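Local atomic coordinates of glycoside transferase (Listeria monocytogenes, PDB entry 6R2M), a protein that probably hydrolyses glycosidic bonds in the bacterium's exopolysaccharide, as the extracellular, monomeric glycoside hydrolase PssZ. Residues Thr20-Thr24 / Tyr59-Asp65; Tyr25-Tyr30 / Thr293-Glu297; Ala50-Leu55 / Asp102-Ile106; Pro188-Glu192 / Gln212-Ala216; Leu268-Phe272 / Ile283-Leu287. All coordinates share one frame; numbering follows the deposited sequence.

In the fold
Contacts 1 and 2 share helix 21-29 and their segments alternate along the chain, as do those of contacts 1 and 3, which share helix 50-62. Contact 2 joins the early helix to the loop at 293-297, and contacts 3, 4 and 5 all fall between its two segments. Contact 3 lies deepest, its centre about 7 Å from that of the chain. Contacts 4 and 5 touch through M213 packing on L268 and Y271, their centres about 17 Å apart. Contacts 1 and 4 sit on opposite sides of the chain's centre, about 30 Å between contact centres. This mainly helical layout is consistent with the (alpha/alpha)-barrel of related glycoside hydrolases, with contact 2 bringing early and late parts of the chain together.

Contact 1 of 5, residues Thr20-Thr24 / Tyr59-Asp65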
# COMPACT_ATOMS: atom_id res chain seq x y z
N THR A 20 21.03 7.57 -2.34
CA THR A 20 21.17 6.20 -2.81
C THR A 20 21.26 5.17 -1.69
O THR A 20 21.48 4.00 -1.98
CB THR A 20 22.40 6.05 -3.70
OG1 THR A 20 23.57 6.36 -2.94
CG2 THR A 20 22.31 7.00 -4.89
N SER A 21 21.12 5.58 -0.42
CA SER A 21 21.41 4.66 0.68
C SER A 21 20.38 3.54 0.77
O SER A 21 20.73 2.39 1.08
CB SER A 21 21.49 5.44 1.99
OG SER A 21 20.33 6.23 2.17
N VAL A 22 19.10 3.86 0.55
CA VAL A 22 18.07 2.82 0.59
C VAL A 22 18.29 1.81 -0.53
O VAL A 22 18.22 0.60 -0.32
CB VAL A 22 16.66 3.43 0.52
CG1 VAL A 22 15.63 2.34 0.23
CG2 VAL A 22 16.32 4.14 1.82
N GLN A 23 18.56 2.30 -1.74
CA GLN A 23 18.84 1.41 -2.87
C GLN A 23 19.99 0.46 -2.55
O GLN A 23 19.90 -0.74 -2.81
CB GLN A 23 19.16 2.24 -4.12
CG GLN A 23 18.01 3.14 -4.58
CD GLN A 23 18.15 4.57 -4.06
OE1 GLN A 23 18.18 4.80 -2.85
NE2 GLN A 23 18.22 5.53 -4.97
N THR A 24 21.07 1.00 -1.98
CA THR A 24 22.21 0.17 -1.59
C THR A 24 21.81 -0.85 -0.54
O THR A 24 22.17 -2.02 -0.64
CB THR A 24 23.34 1.06 -1.07
OG1 THR A 24 23.78 1.91 -2.14
CG2 THR A 24 24.52 0.23 -0.57
N TYR A 59 9.05 4.36 -3.97
CA TYR A 59 10.18 5.04 -3.35
C TYR A 59 11.13 5.61 -4.40
O TYR A 59 11.60 6.74 -4.26
CB TYR A 59 10.93 4.07 -2.42
CG TYR A 59 12.11 4.72 -1.76
CD1 TYR A 59 11.94 5.47 -0.59
CD2 TYR A 59 13.38 4.65 -2.32
CE1 TYR A 59 13.01 6.10 0.02
CE2 TYR A 59 14.47 5.28 -1.71
CZ TYR A 59 14.27 6.01 -0.55
OH TYR A 59 15.34 6.66 0.05
N LEU A 60 11.42 4.84 -5.45
CA LEU A 60 12.41 5.27 -6.43
C LEU A 60 11.96 6.50 -7.20
O LEU A 60 12.79 7.33 -7.57
CB LEU A 60 12.73 4.11 -7.38
CG LEU A 60 13.40 2.97 -6.62
CD1 LEU A 60 13.42 1.75 -7.51
CD2 LEU A 60 14.82 3.30 -6.10
N VAL A 61 10.65 6.64 -7.45
CA VAL A 61 10.16 7.88 -8.05
C VAL A 61 10.36 9.04 -7.09
O VAL A 61 10.79 10.13 -7.49
CB VAL A 61 8.69 7.74 -8.47
CG1 VAL A 61 8.13 9.09 -8.97
CG2 VAL A 61 8.55 6.69 -9.55
N GLU A 62 10.08 8.81 -5.80
CA GLU A 62 10.21 9.88 -4.81
C GLU A 62 11.64 10.39 -4.72
O GLU A 62 11.86 11.60 -4.55
CB GLU A 62 9.71 9.38 -3.44
CG GLU A 62 9.76 10.42 -2.34
CD GLU A 62 8.87 11.63 -2.62
OE1 GLU A 62 7.83 11.49 -3.31
OE2 GLU A 62 9.23 12.73 -2.14
N VAL A 63 12.63 9.51 -4.85
CA VAL A 63 14.03 9.92 -4.73
C VAL A 63 14.68 10.16 -6.10
O VAL A 63 15.90 10.32 -6.18
CB VAL A 63 14.87 8.92 -3.90
CG1 VAL A 63 14.30 8.81 -2.49
CG2 VAL A 63 14.95 7.53 -4.56
N ASN A 64 13.88 10.22 -7.17
CA ASN A 64 14.36 10.66 -8.49
C ASN A 64 15.43 9.73 -9.04
O ASN A 64 16.46 10.18 -9.54
CB ASN A 64 14.88 12.11 -8.44
CG ASN A 64 15.11 12.68 -9.83
OD1 ASN A 64 14.29 12.48 -10.72
ND2 ASN A 64 16.23 13.37 -10.02
N ASP A 65 15.21 8.42 -8.95
CA ASP A 65 16.20 7.44 -9.41
C ASP A 65 15.66 6.67 -10.61
O ASP A 65 15.13 5.56 -10.49
CB ASP A 65 16.59 6.51 -8.26
CG ASP A 65 17.73 5.57 -8.63
OD1 ASP A 65 18.17 5.57 -9.80
OD2 ASP A 65 18.19 4.83 -7.73
O HOH W 1 17.92 6.34 -0.71
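V22 and Y59 meet from opposite directions, the valine lying over the phenol. Its CG1 methyl sits over one face of the ring in a CH-pi contact, 4.1 Å from the Y59 centroid, while V22 CG2 reaches the hydroxyl end. The tyrosine is put there by a chi1 of 180°, which sends CG away from the backbone N. Q23 crosses the same ring at about a right angle, with OE1 at its edge, and a water joins the three: it donates to Q23 OE1 at 2.6 Å, accepts from V22 N and bonds Y59 OH. That hydroxyl also bonds K312. Beyond Y59 the helix ends in a Schellman motif, with N64 as the C-prime residue, and D65 then takes the N-cap of helix 66-79. This turn brings the D65 carboxylate up to the Q23 amide, their planes oblique. The bond from Q23 NE2 to D65 OD2 is 2.8 Å long, almost straight (177°) and in the amide plane, and meets the anti side of the oxygen from 25° out of the carboxylate plane. T68 bonds the same OD2, and Q23 NE2 also bonds S19 O. Beside the amide, Q23 CG slides past L60 CD2 at 3.5 Å.

Contact 2 of 5, residues Tyr25-Tyr30 / Thr293-Glu297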
# COMPACT_ATOMS: atom_id res chain seq x y z
N TYR A 25 21.01 -0.42 0.44
CA TYR A 25 20.58 -1.32 1.51
C TYR A 25 19.65 -2.41 0.97
O TYR A 25 19.75 -3.57 1.38
CB TYR A 25 19.89 -0.51 2.61
CG TYR A 25 19.53 -1.33 3.81
CD1 TYR A 25 20.45 -1.52 4.83
CD2 TYR A 25 18.28 -1.92 3.92
CE1 TYR A 25 20.13 -2.27 5.94
CE2 TYR A 25 17.95 -2.68 5.04
CZ TYR A 25 18.89 -2.84 6.05
OH TYR A 25 18.61 -3.59 7.17
N VAL A 26 18.76 -2.05 0.04
CA VAL A 26 17.87 -3.05 -0.53
C VAL A 26 18.66 -4.07 -1.35
O VAL A 26 18.41 -5.28 -1.26
CB VAL A 26 16.78 -2.36 -1.36
CG1 VAL A 26 16.04 -3.38 -2.24
CG2 VAL A 26 15.81 -1.63 -0.42
N LYS A 27 19.61 -3.59 -2.16
CA LYS A 27 20.46 -4.50 -2.92
C LYS A 27 21.20 -5.47 -2.00
O LYS A 27 21.34 -6.65 -2.32
CB LYS A 27 21.45 -3.69 -3.76
CG LYS A 27 20.76 -2.96 -4.93
CD LYS A 27 21.71 -2.04 -5.70
CE LYS A 27 20.96 -1.24 -6.78
NZ LYS A 27 21.75 -0.06 -7.20
N GLU A 28 21.65 -4.99 -0.85
CA GLU A 28 22.47 -5.82 0.03
C GLU A 28 21.64 -6.75 0.92
O GLU A 28 22.14 -7.81 1.32
CB GLU A 28 23.38 -4.93 0.89
CG GLU A 28 24.14 -5.65 1.99
CD GLU A 28 25.33 -6.44 1.48
OE1 GLU A 28 25.79 -7.37 2.18
OE2 GLU A 28 25.81 -6.12 0.37
N ASN A 29 20.40 -6.39 1.23
CA ASN A 29 19.70 -7.12 2.28
C ASN A 29 18.36 -7.70 1.88
O ASN A 29 17.93 -8.68 2.50
CB ASN A 29 19.46 -6.22 3.49
CG ASN A 29 20.76 -5.83 4.16
OD1 ASN A 29 21.36 -6.65 4.86
ND2 ASN A 29 21.21 -4.60 3.94
N TYR A 30 17.67 -7.13 0.89
CA TYR A 30 16.34 -7.59 0.54
C TYR A 30 16.27 -8.10 -0.89
O TYR A 30 15.17 -8.21 -1.44
CB TYR A 30 15.32 -6.47 0.73
CG TYR A 30 14.92 -6.19 2.16
CD1 TYR A 30 14.14 -7.09 2.88
CD2 TYR A 30 15.29 -5.00 2.78
CE1 TYR A 30 13.76 -6.81 4.19
CE2 TYR A 30 14.91 -4.71 4.08
CZ TYR A 30 14.15 -5.62 4.78
OH TYR A 30 13.79 -5.32 6.07
N THR A 293 13.75 -0.50 12.17
CA THR A 293 13.60 -1.25 10.93
C THR A 293 14.93 -1.79 10.42
O THR A 293 15.04 -2.12 9.23
CB THR A 293 12.92 -0.41 9.85
OG1 THR A 293 13.67 0.80 9.63
CG2 THR A 293 11.49 -0.05 10.22
N SER A 294 15.96 -1.87 11.27
CA SER A 294 17.32 -2.10 10.79
C SER A 294 17.73 -3.57 10.73
O SER A 294 18.80 -3.87 10.19
CB SER A 294 18.33 -1.33 11.65
OG SER A 294 18.36 -1.82 12.98
N ASN A 295 16.91 -4.47 11.25
CA ASN A 295 17.19 -5.90 11.16
C ASN A 295 16.41 -6.47 9.98
O ASN A 295 15.18 -6.61 10.09
CB ASN A 295 16.81 -6.61 12.46
CG ASN A 295 17.13 -8.10 12.43
OD1 ASN A 295 17.19 -8.72 11.37
ND2 ASN A 295 17.32 -8.68 13.61
N PRO A 296 17.05 -6.81 8.86
CA PRO A 296 16.29 -7.26 7.69
C PRO A 296 15.82 -8.70 7.81
O PRO A 296 14.99 -9.12 6.99
CB PRO A 296 17.29 -7.10 6.54
CG PRO A 296 18.62 -7.34 7.20
CD PRO A 296 18.50 -6.80 8.62
N GLU A 297 16.31 -9.45 8.80
CA GLU A 297 15.78 -10.79 9.02
C GLU A 297 14.43 -10.76 9.72
O GLU A 297 13.61 -11.66 9.50
CB GLU A 297 16.77 -11.63 9.83
CG GLU A 297 18.06 -11.94 9.10
CD GLU A 297 18.98 -12.86 9.89
OE1 GLU A 297 18.92 -12.85 11.14
OE2 GLU A 297 19.76 -13.59 9.25
O HOH W 2 16.03 -4.06 7.58
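N29 and P296 approach to 6.4 Å between their CA atoms, where the last turn of helix 21-29 meets an irregular loop. The pyrrolidine of P296 fits among the side chains of Y25, N29 and Y30 at the helix end. Y30 turns a ring face to it, P296 CB lying 4.3 Å from the Y30 centroid in a CH-pi contact. Y25 OH lies 3.5 Å from P296 CD, and both tyrosines cross the proline at about a right angle. N29 OD1, hydrogen-bonded to K41 NZ, lies 3.7 Å from P296 CG. The N29 amide turns back on its helix, ND2 bonding Y25 O at 3.1 Å on a lone pair and resting over the rim of the Y25 ring. With chi1 at -174°, Y25 stretches out toward the loop, and its OH lies 3.0 Å from S294 O in a weak bond whose proton may go elsewhere. A water at the edge of this ring bridges the two hydroxyls, bonding Y25 OH and donating to Y30 OH and T293 O. Y30 OH also bonds T299 O. In the loop, N295 OD1 forms an Asx turn with E297 N. Alongside, Y304 of helix 301-312 meets the rings of Y25 and Y30, and F301 packs edge-to-face on Y30.

Contact 3 of 5, residues Ala50-Leu55 / Asp102-Ile106; sequences AESIGL and DDFRI
R105 lays its aliphatic stem across G54 and L55, with CD 3.6 Å from L55 N. Here helices 50-62 and 100-116 run nearly parallel, their segment axes 8.8 Å apart and 17° from alignment, consistent with two helices of the same layer in an (alpha/alpha)-barrel. Next to it in the sequence, I106 brings CG1 to 3.7 Å from G54 CA, where the glycine allows a close backbone approach; its CD1 reaches toward A50 O. A bend at chi3 (-60°) turns the guanidinium back toward the N-terminal ends of the two segments, and L55 CD1 lies over one face. R105 NH1 forms a 2.8 Å salt bridge with D102 OD1 in the guanidinium plane, which, with two waters in that plane, helps to fix the group's rotation. D102 also packs across the gap, OD1 beside E51 CB and CB against A50 CB. Three waters bridge the polar atoms: one joins A50 O, D102 O and R105 NH1, another E51 N and D102 OD2. Outside, L76 of helix 66-79 touches both I53 and I106, and F302 covers E51 and L55. The third water donates to E51 OE2 at 2.5 Å and to D102 OD1, and accepts from R105 NH2.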
# COMPACT_ATOMS: atom_id res chain seq x y z
N ALA A 50 4.44 -8.69 -5.33
CA ALA A 50 4.15 -7.51 -6.13
C ALA A 50 4.05 -6.28 -5.25
O ALA A 50 4.37 -5.16 -5.70
CB ALA A 50 2.85 -7.71 -6.93
N GLU A 51 3.60 -6.46 -4.01
CA GLU A 51 3.54 -5.38 -3.05
C GLU A 51 4.92 -4.76 -2.83
O GLU A 51 5.07 -3.53 -2.86
CB GLU A 51 2.98 -5.94 -1.74
CG GLU A 51 2.98 -4.98 -0.58
CD GLU A 51 2.46 -5.67 0.66
OE1 GLU A 51 3.24 -6.38 1.31
OE2 GLU A 51 1.27 -5.50 0.94
N SER A 52 5.93 -5.60 -2.65
CA SER A 52 7.27 -5.11 -2.37
C SER A 52 7.87 -4.37 -3.56
O SER A 52 8.40 -3.26 -3.40
CB SER A 52 8.19 -6.25 -1.95
OG SER A 52 7.66 -6.93 -0.84
N ILE A 53 7.79 -4.95 -4.77
CA ILE A 53 8.38 -4.27 -5.92
C ILE A 53 7.62 -2.97 -6.19
O ILE A 53 8.24 -1.95 -6.53
CB ILE A 53 8.45 -5.20 -7.16
CG1 ILE A 53 9.27 -4.55 -8.28
CG2 ILE A 53 7.05 -5.56 -7.68
CD1 ILE A 53 9.56 -5.50 -9.45
N GLY A 54 6.30 -2.96 -6.00
CA GLY A 54 5.55 -1.72 -6.20
C GLY A 54 5.93 -0.64 -5.20
O GLY A 54 6.01 0.54 -5.55
N LEU A 55 6.15 -1.02 -3.94
CA LEU A 55 6.57 -0.04 -2.94
C LEU A 55 7.97 0.49 -3.24
O LEU A 55 8.24 1.68 -3.10
CB LEU A 55 6.52 -0.65 -1.54
CG LEU A 55 5.12 -0.78 -0.95
CD1 LEU A 55 5.15 -1.81 0.16
CD2 LEU A 55 4.63 0.58 -0.43
N ASP A 102 -2.16 -4.15 -5.18
CA ASP A 102 -0.81 -4.13 -5.74
C ASP A 102 -0.79 -3.61 -7.17
O ASP A 102 0.17 -2.94 -7.58
CB ASP A 102 -0.18 -5.53 -5.64
CG ASP A 102 -0.06 -6.00 -4.20
OD1 ASP A 102 0.14 -5.15 -3.30
OD2 ASP A 102 -0.19 -7.22 -3.93
N ASP A 103 -1.85 -3.90 -7.95
CA ASP A 103 -1.96 -3.32 -9.29
C ASP A 103 -2.07 -1.81 -9.19
O ASP A 103 -1.40 -1.09 -9.94
CB ASP A 103 -3.20 -3.83 -10.03
CG ASP A 103 -3.20 -5.32 -10.24
OD1 ASP A 103 -2.19 -6.00 -9.94
OD2 ASP A 103 -4.25 -5.80 -10.74
N PHE A 104 -2.93 -1.33 -8.28
CA PHE A 104 -3.13 0.11 -8.07
C PHE A 104 -1.82 0.80 -7.73
O PHE A 104 -1.50 1.87 -8.25
CB PHE A 104 -4.14 0.35 -6.95
CG PHE A 104 -5.56 -0.02 -7.28
CD1 PHE A 104 -6.03 -0.04 -8.59
CD2 PHE A 104 -6.43 -0.35 -6.25
CE1 PHE A 104 -7.35 -0.37 -8.86
CE2 PHE A 104 -7.74 -0.69 -6.50
CZ PHE A 104 -8.20 -0.69 -7.82
N ARG A 105 -1.05 0.20 -6.82
CA ARG A 105 0.21 0.81 -6.40
C ARG A 105 1.20 0.88 -7.56
O ARG A 105 1.83 1.92 -7.77
CB ARG A 105 0.81 0.01 -5.24
CG ARG A 105 2.07 0.68 -4.71
CD ARG A 105 2.72 -0.16 -3.62
NE ARG A 105 1.82 -0.37 -2.49
CZ ARG A 105 1.17 -1.50 -2.23
NH1 ARG A 105 1.29 -2.56 -3.04
NH2 ARG A 105 0.40 -1.58 -1.16
N ILE A 106 1.32 -0.19 -8.33
CA ILE A 106 2.29 -0.23 -9.41
C ILE A 106 1.91 0.75 -10.51
O ILE A 106 2.76 1.48 -11.03
CB ILE A 106 2.43 -1.67 -9.94
CG1 ILE A 106 3.26 -2.49 -8.94
CG2 ILE A 106 3.09 -1.71 -11.32
CD1 ILE A 106 3.14 -4.02 -9.09
O HOH W 3 2.43 -3.09 -5.64
O HOH W 4 1.84 -8.73 -3.34
O HOH W 5 -0.46 -4.37 -0.43

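Contact 4 of 5, residues Pro188-Glu192 / Gln212-Ala216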
# COMPACT_ATOMS: atom_id res chain seq x y z
N PRO A 188 -15.78 0.98 17.00
CA PRO A 188 -15.02 2.08 16.38
C PRO A 188 -14.13 1.61 15.22
O PRO A 188 -13.44 2.44 14.64
CB PRO A 188 -14.18 2.60 17.54
CG PRO A 188 -13.86 1.35 18.30
CD PRO A 188 -15.05 0.43 18.16
N PHE A 189 -14.15 0.31 14.91
CA PHE A 189 -13.36 -0.24 13.82
C PHE A 189 -14.22 -0.48 12.60
O PHE A 189 -15.41 -0.78 12.70
CB PHE A 189 -12.69 -1.55 14.24
CG PHE A 189 -11.91 -1.43 15.51
CD1 PHE A 189 -10.69 -0.75 15.53
CD2 PHE A 189 -12.37 -2.02 16.68
CE1 PHE A 189 -9.96 -0.64 16.70
CE2 PHE A 189 -11.63 -1.92 17.86
CZ PHE A 189 -10.43 -1.23 17.86
N PHE A 190 -13.59 -0.35 11.43
CA PHE A 190 -14.29 -0.59 10.17
C PHE A 190 -14.54 -2.08 9.98
O PHE A 190 -13.67 -2.91 10.28
CB PHE A 190 -13.45 -0.10 9.00
CG PHE A 190 -13.29 1.38 8.92
CD1 PHE A 190 -14.25 2.16 8.29
CD2 PHE A 190 -12.15 2.00 9.43
CE1 PHE A 190 -14.08 3.53 8.19
CE2 PHE A 190 -11.99 3.38 9.33
CZ PHE A 190 -12.94 4.14 8.71
N THR A 191 -15.71 -2.41 9.43
CA THR A 191 -15.93 -3.72 8.83
C THR A 191 -15.08 -3.81 7.58
O THR A 191 -15.26 -3.02 6.65
CB THR A 191 -17.39 -3.91 8.45
OG1 THR A 191 -17.82 -2.76 7.73
CG2 THR A 191 -18.26 -4.11 9.67
N GLU A 192 -14.16 -4.77 7.53
CA GLU A 192 -13.15 -4.75 6.48
C GLU A 192 -13.63 -5.36 5.17
O GLU A 192 -13.01 -5.10 4.13
CB GLU A 192 -11.91 -5.53 6.92
CG GLU A 192 -11.25 -4.95 8.16
CD GLU A 192 -11.65 -5.66 9.44
OE1 GLU A 192 -12.77 -6.22 9.50
OE2 GLU A 192 -10.84 -5.67 10.40
N GLN A 212 -6.93 -1.38 9.02
CA GLN A 212 -7.82 -0.31 9.47
C GLN A 212 -7.33 1.05 9.00
O GLN A 212 -8.13 1.89 8.59
CB GLN A 212 -7.96 -0.34 10.99
CG GLN A 212 -8.68 -1.58 11.54
CD GLN A 212 -10.19 -1.53 11.30
OE1 GLN A 212 -10.79 -0.48 11.43
NE2 GLN A 212 -10.79 -2.67 10.94
N MET A 213 -6.01 1.31 9.06
CA MET A 213 -5.51 2.61 8.63
C MET A 213 -5.71 2.80 7.14
O MET A 213 -6.05 3.89 6.68
CB MET A 213 -4.03 2.79 8.98
CG MET A 213 -3.72 3.03 10.45
SD MET A 213 -4.71 4.34 11.22
CE MET A 213 -4.45 5.69 10.06
N LEU A 214 -5.51 1.73 6.36
CA LEU A 214 -5.71 1.87 4.92
C LEU A 214 -7.17 2.17 4.59
O LEU A 214 -7.46 2.98 3.70
CB LEU A 214 -5.24 0.60 4.20
CG LEU A 214 -3.71 0.45 4.20
CD1 LEU A 214 -3.32 -0.94 3.74
CD2 LEU A 214 -3.07 1.53 3.31
N ILE A 215 -8.11 1.55 5.31
CA ILE A 215 -9.53 1.85 5.09
C ILE A 215 -9.82 3.29 5.47
O ILE A 215 -10.54 4.01 4.76
CB ILE A 215 -10.42 0.88 5.89
CG1 ILE A 215 -10.16 -0.55 5.44
CG2 ILE A 215 -11.92 1.26 5.74
CD1 ILE A 215 -10.72 -1.58 6.39
N ALA A 216 -9.28 3.74 6.60
CA ALA A 216 -9.54 5.10 7.04
C ALA A 216 -9.04 6.12 6.03
O ALA A 216 -9.68 7.15 5.80
CB ALA A 216 -8.87 5.36 8.39
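Q212 reaches out of its helix and reads the backbone of F190 with both ends of its amide. Its OE1 accepts from F190 N at 2.8 Å, in the carbonyl plane and on a lone pair, while Q212 NE2 donates to F190 O at 3.0 Å along a nearly straight path (172°) that lies within the amide plane. Both polar backbone atoms of this loop residue are thus satisfied by one side chain, much as a strand neighbour would do it. A second bond from Q212 NE2, to E192 OE2, is weak and bent. The carboxylate stands steeply to the amide, 78° between planes, and its other oxygen, E192 OE1, accepts from A202 N. The glutamine achieves this grip by bending at chi2 (-74°), which swings the amide alongside the loop. F190 points toward the helix and lies against it, and I215 CG2 sits over its ring face, 3.6 Å from the F190 centroid in a CH-pi contact; A216 CB touches the ring at CE2. I215 CD1 packs on E192 CG at 3.8 Å. F189 keeps its CB beside the glutamine oxygen. The loop, which contains a cis peptide bond before P188, runs from helix 179-183 into strand 193-195. V207 of strand 206-208 touches F189, E192 and Q212, while helix 228-241 adds F230 against F190 and A216, and F233 edge-to-face on F189.

Contact 5 of 5, residues Leu268-Phe272 / Ile283-Leu287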
# COMPACT_ATOMS: atom_id res chain seq x y z
N LEU A 268 -0.47 6.24 10.01
CA LEU A 268 -1.02 7.28 10.89
C LEU A 268 -0.45 8.65 10.57
O LEU A 268 -1.17 9.65 10.57
CB LEU A 268 -0.73 6.94 12.35
CG LEU A 268 -1.68 5.97 13.02
CD1 LEU A 268 -1.05 5.48 14.29
CD2 LEU A 268 -2.99 6.70 13.31
N THR A 269 0.87 8.72 10.34
CA THR A 269 1.49 9.98 10.01
C THR A 269 0.90 10.56 8.73
O THR A 269 0.54 11.74 8.68
CB THR A 269 3.00 9.77 9.91
OG1 THR A 269 3.47 9.34 11.20
CG2 THR A 269 3.71 11.05 9.50
N GLN A 270 0.74 9.72 7.70
CA GLN A 270 0.10 10.14 6.46
C GLN A 270 -1.33 10.59 6.69
O GLN A 270 -1.77 11.61 6.15
CB GLN A 270 0.11 9.01 5.43
CG GLN A 270 1.50 8.55 5.04
CD GLN A 270 1.47 7.30 4.18
OE1 GLN A 270 0.52 7.06 3.44
NE2 GLN A 270 2.52 6.49 4.28
N TYR A 271 -2.07 9.85 7.51
CA TYR A 271 -3.48 10.14 7.76
C TYR A 271 -3.64 11.46 8.51
O TYR A 271 -4.48 12.30 8.16
CB TYR A 271 -4.09 8.98 8.55
CG TYR A 271 -5.45 9.24 9.18
CD1 TYR A 271 -6.62 8.99 8.47
CD2 TYR A 271 -5.55 9.68 10.50
CE1 TYR A 271 -7.85 9.18 9.05
CE2 TYR A 271 -6.78 9.89 11.09
CZ TYR A 271 -7.93 9.64 10.36
OH TYR A 271 -9.15 9.85 10.95
N PHE A 272 -2.84 11.67 9.56
CA PHE A 272 -2.96 12.90 10.32
C PHE A 272 -2.55 14.10 9.48
O PHE A 272 -3.18 15.16 9.56
CB PHE A 272 -2.13 12.81 11.60
CG PHE A 272 -2.78 11.99 12.68
CD1 PHE A 272 -4.14 12.07 12.90
CD2 PHE A 272 -2.02 11.12 13.46
CE1 PHE A 272 -4.74 11.32 13.92
CE2 PHE A 272 -2.61 10.38 14.47
CZ PHE A 272 -3.97 10.47 14.69
N ILE A 283 3.39 13.71 16.58
CA ILE A 283 3.51 12.64 17.56
C ILE A 283 3.77 11.30 16.88
O ILE A 283 4.62 10.52 17.32
CB ILE A 283 2.25 12.59 18.44
CG1 ILE A 283 2.20 13.86 19.30
CG2 ILE A 283 2.24 11.34 19.30
CD1 ILE A 283 0.88 14.07 20.02
N THR A 284 3.05 11.01 15.79
CA THR A 284 3.23 9.71 15.18
C THR A 284 4.47 9.66 14.29
O THR A 284 5.00 8.57 14.05
CB THR A 284 1.99 9.30 14.39
OG1 THR A 284 1.72 10.24 13.33
CG2 THR A 284 0.76 9.24 15.32
N LYS A 285 4.94 10.80 13.78
CA LYS A 285 6.23 10.82 13.11
C LYS A 285 7.34 10.41 14.08
O LYS A 285 8.22 9.62 13.73
CB LYS A 285 6.51 12.19 12.51
CG LYS A 285 7.83 12.24 11.74
CD LYS A 285 7.91 13.47 10.85
CE LYS A 285 9.02 13.34 9.81
NZ LYS A 285 10.37 13.62 10.36
N GLU A 286 7.30 10.94 15.31
CA GLU A 286 8.31 10.56 16.29
C GLU A 286 8.19 9.08 16.66
O GLU A 286 9.21 8.42 16.89
CB GLU A 286 8.21 11.43 17.53
CG GLU A 286 8.51 12.90 17.27
CD GLU A 286 8.62 13.70 18.56
OE1 GLU A 286 8.95 13.10 19.60
OE2 GLU A 286 8.37 14.93 18.52
N LEU A 287 6.97 8.55 16.71
CA LEU A 287 6.79 7.13 16.98
C LEU A 287 7.33 6.28 15.83
O LEU A 287 7.89 5.20 16.06
CB LEU A 287 5.31 6.83 17.25
CG LEU A 287 4.84 7.28 18.65
CD1 LEU A 287 3.32 7.35 18.75
CD2 LEU A 287 5.38 6.32 19.71
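T269 and T284 meet where helices 262-274 and 278-290, antiparallel and consecutive, form an alpha-helical hairpin, the segment axes 8.9 Å apart at 163°. The two hydroxyls come together at 2.9 Å between T269 OG1 and T284 OG1, the side chains sliding past each other. T284 has chi1 at 61°, so that its hydroxyl lies between the backbone N and the carbonyl carbon; the CG2 methyl then meets the rim of the F272 ring, 3.7 Å from F272 CE2. The same methyl lies 4.0 Å from L268 CB. T269 adopts the other common conformer (chi1 -62°), OG1 beside its own backbone N, and gives its proton to Y265 O one turn earlier, so it can meet T284 OG1 only as acceptor. F272 crosses T284 at about a right angle and presents its edge, with T284 OG1 near the ring plane. L238 of helix 228-241 touches both F272 and T284. The single T284 proton can point to T269 OG1 or, more weakly, to N280 O or G281 O; the bond between helices thus competes with bonds within T284's own helix, and the segments meet through hydroxyl and methyl groups, with no salt bridge across them.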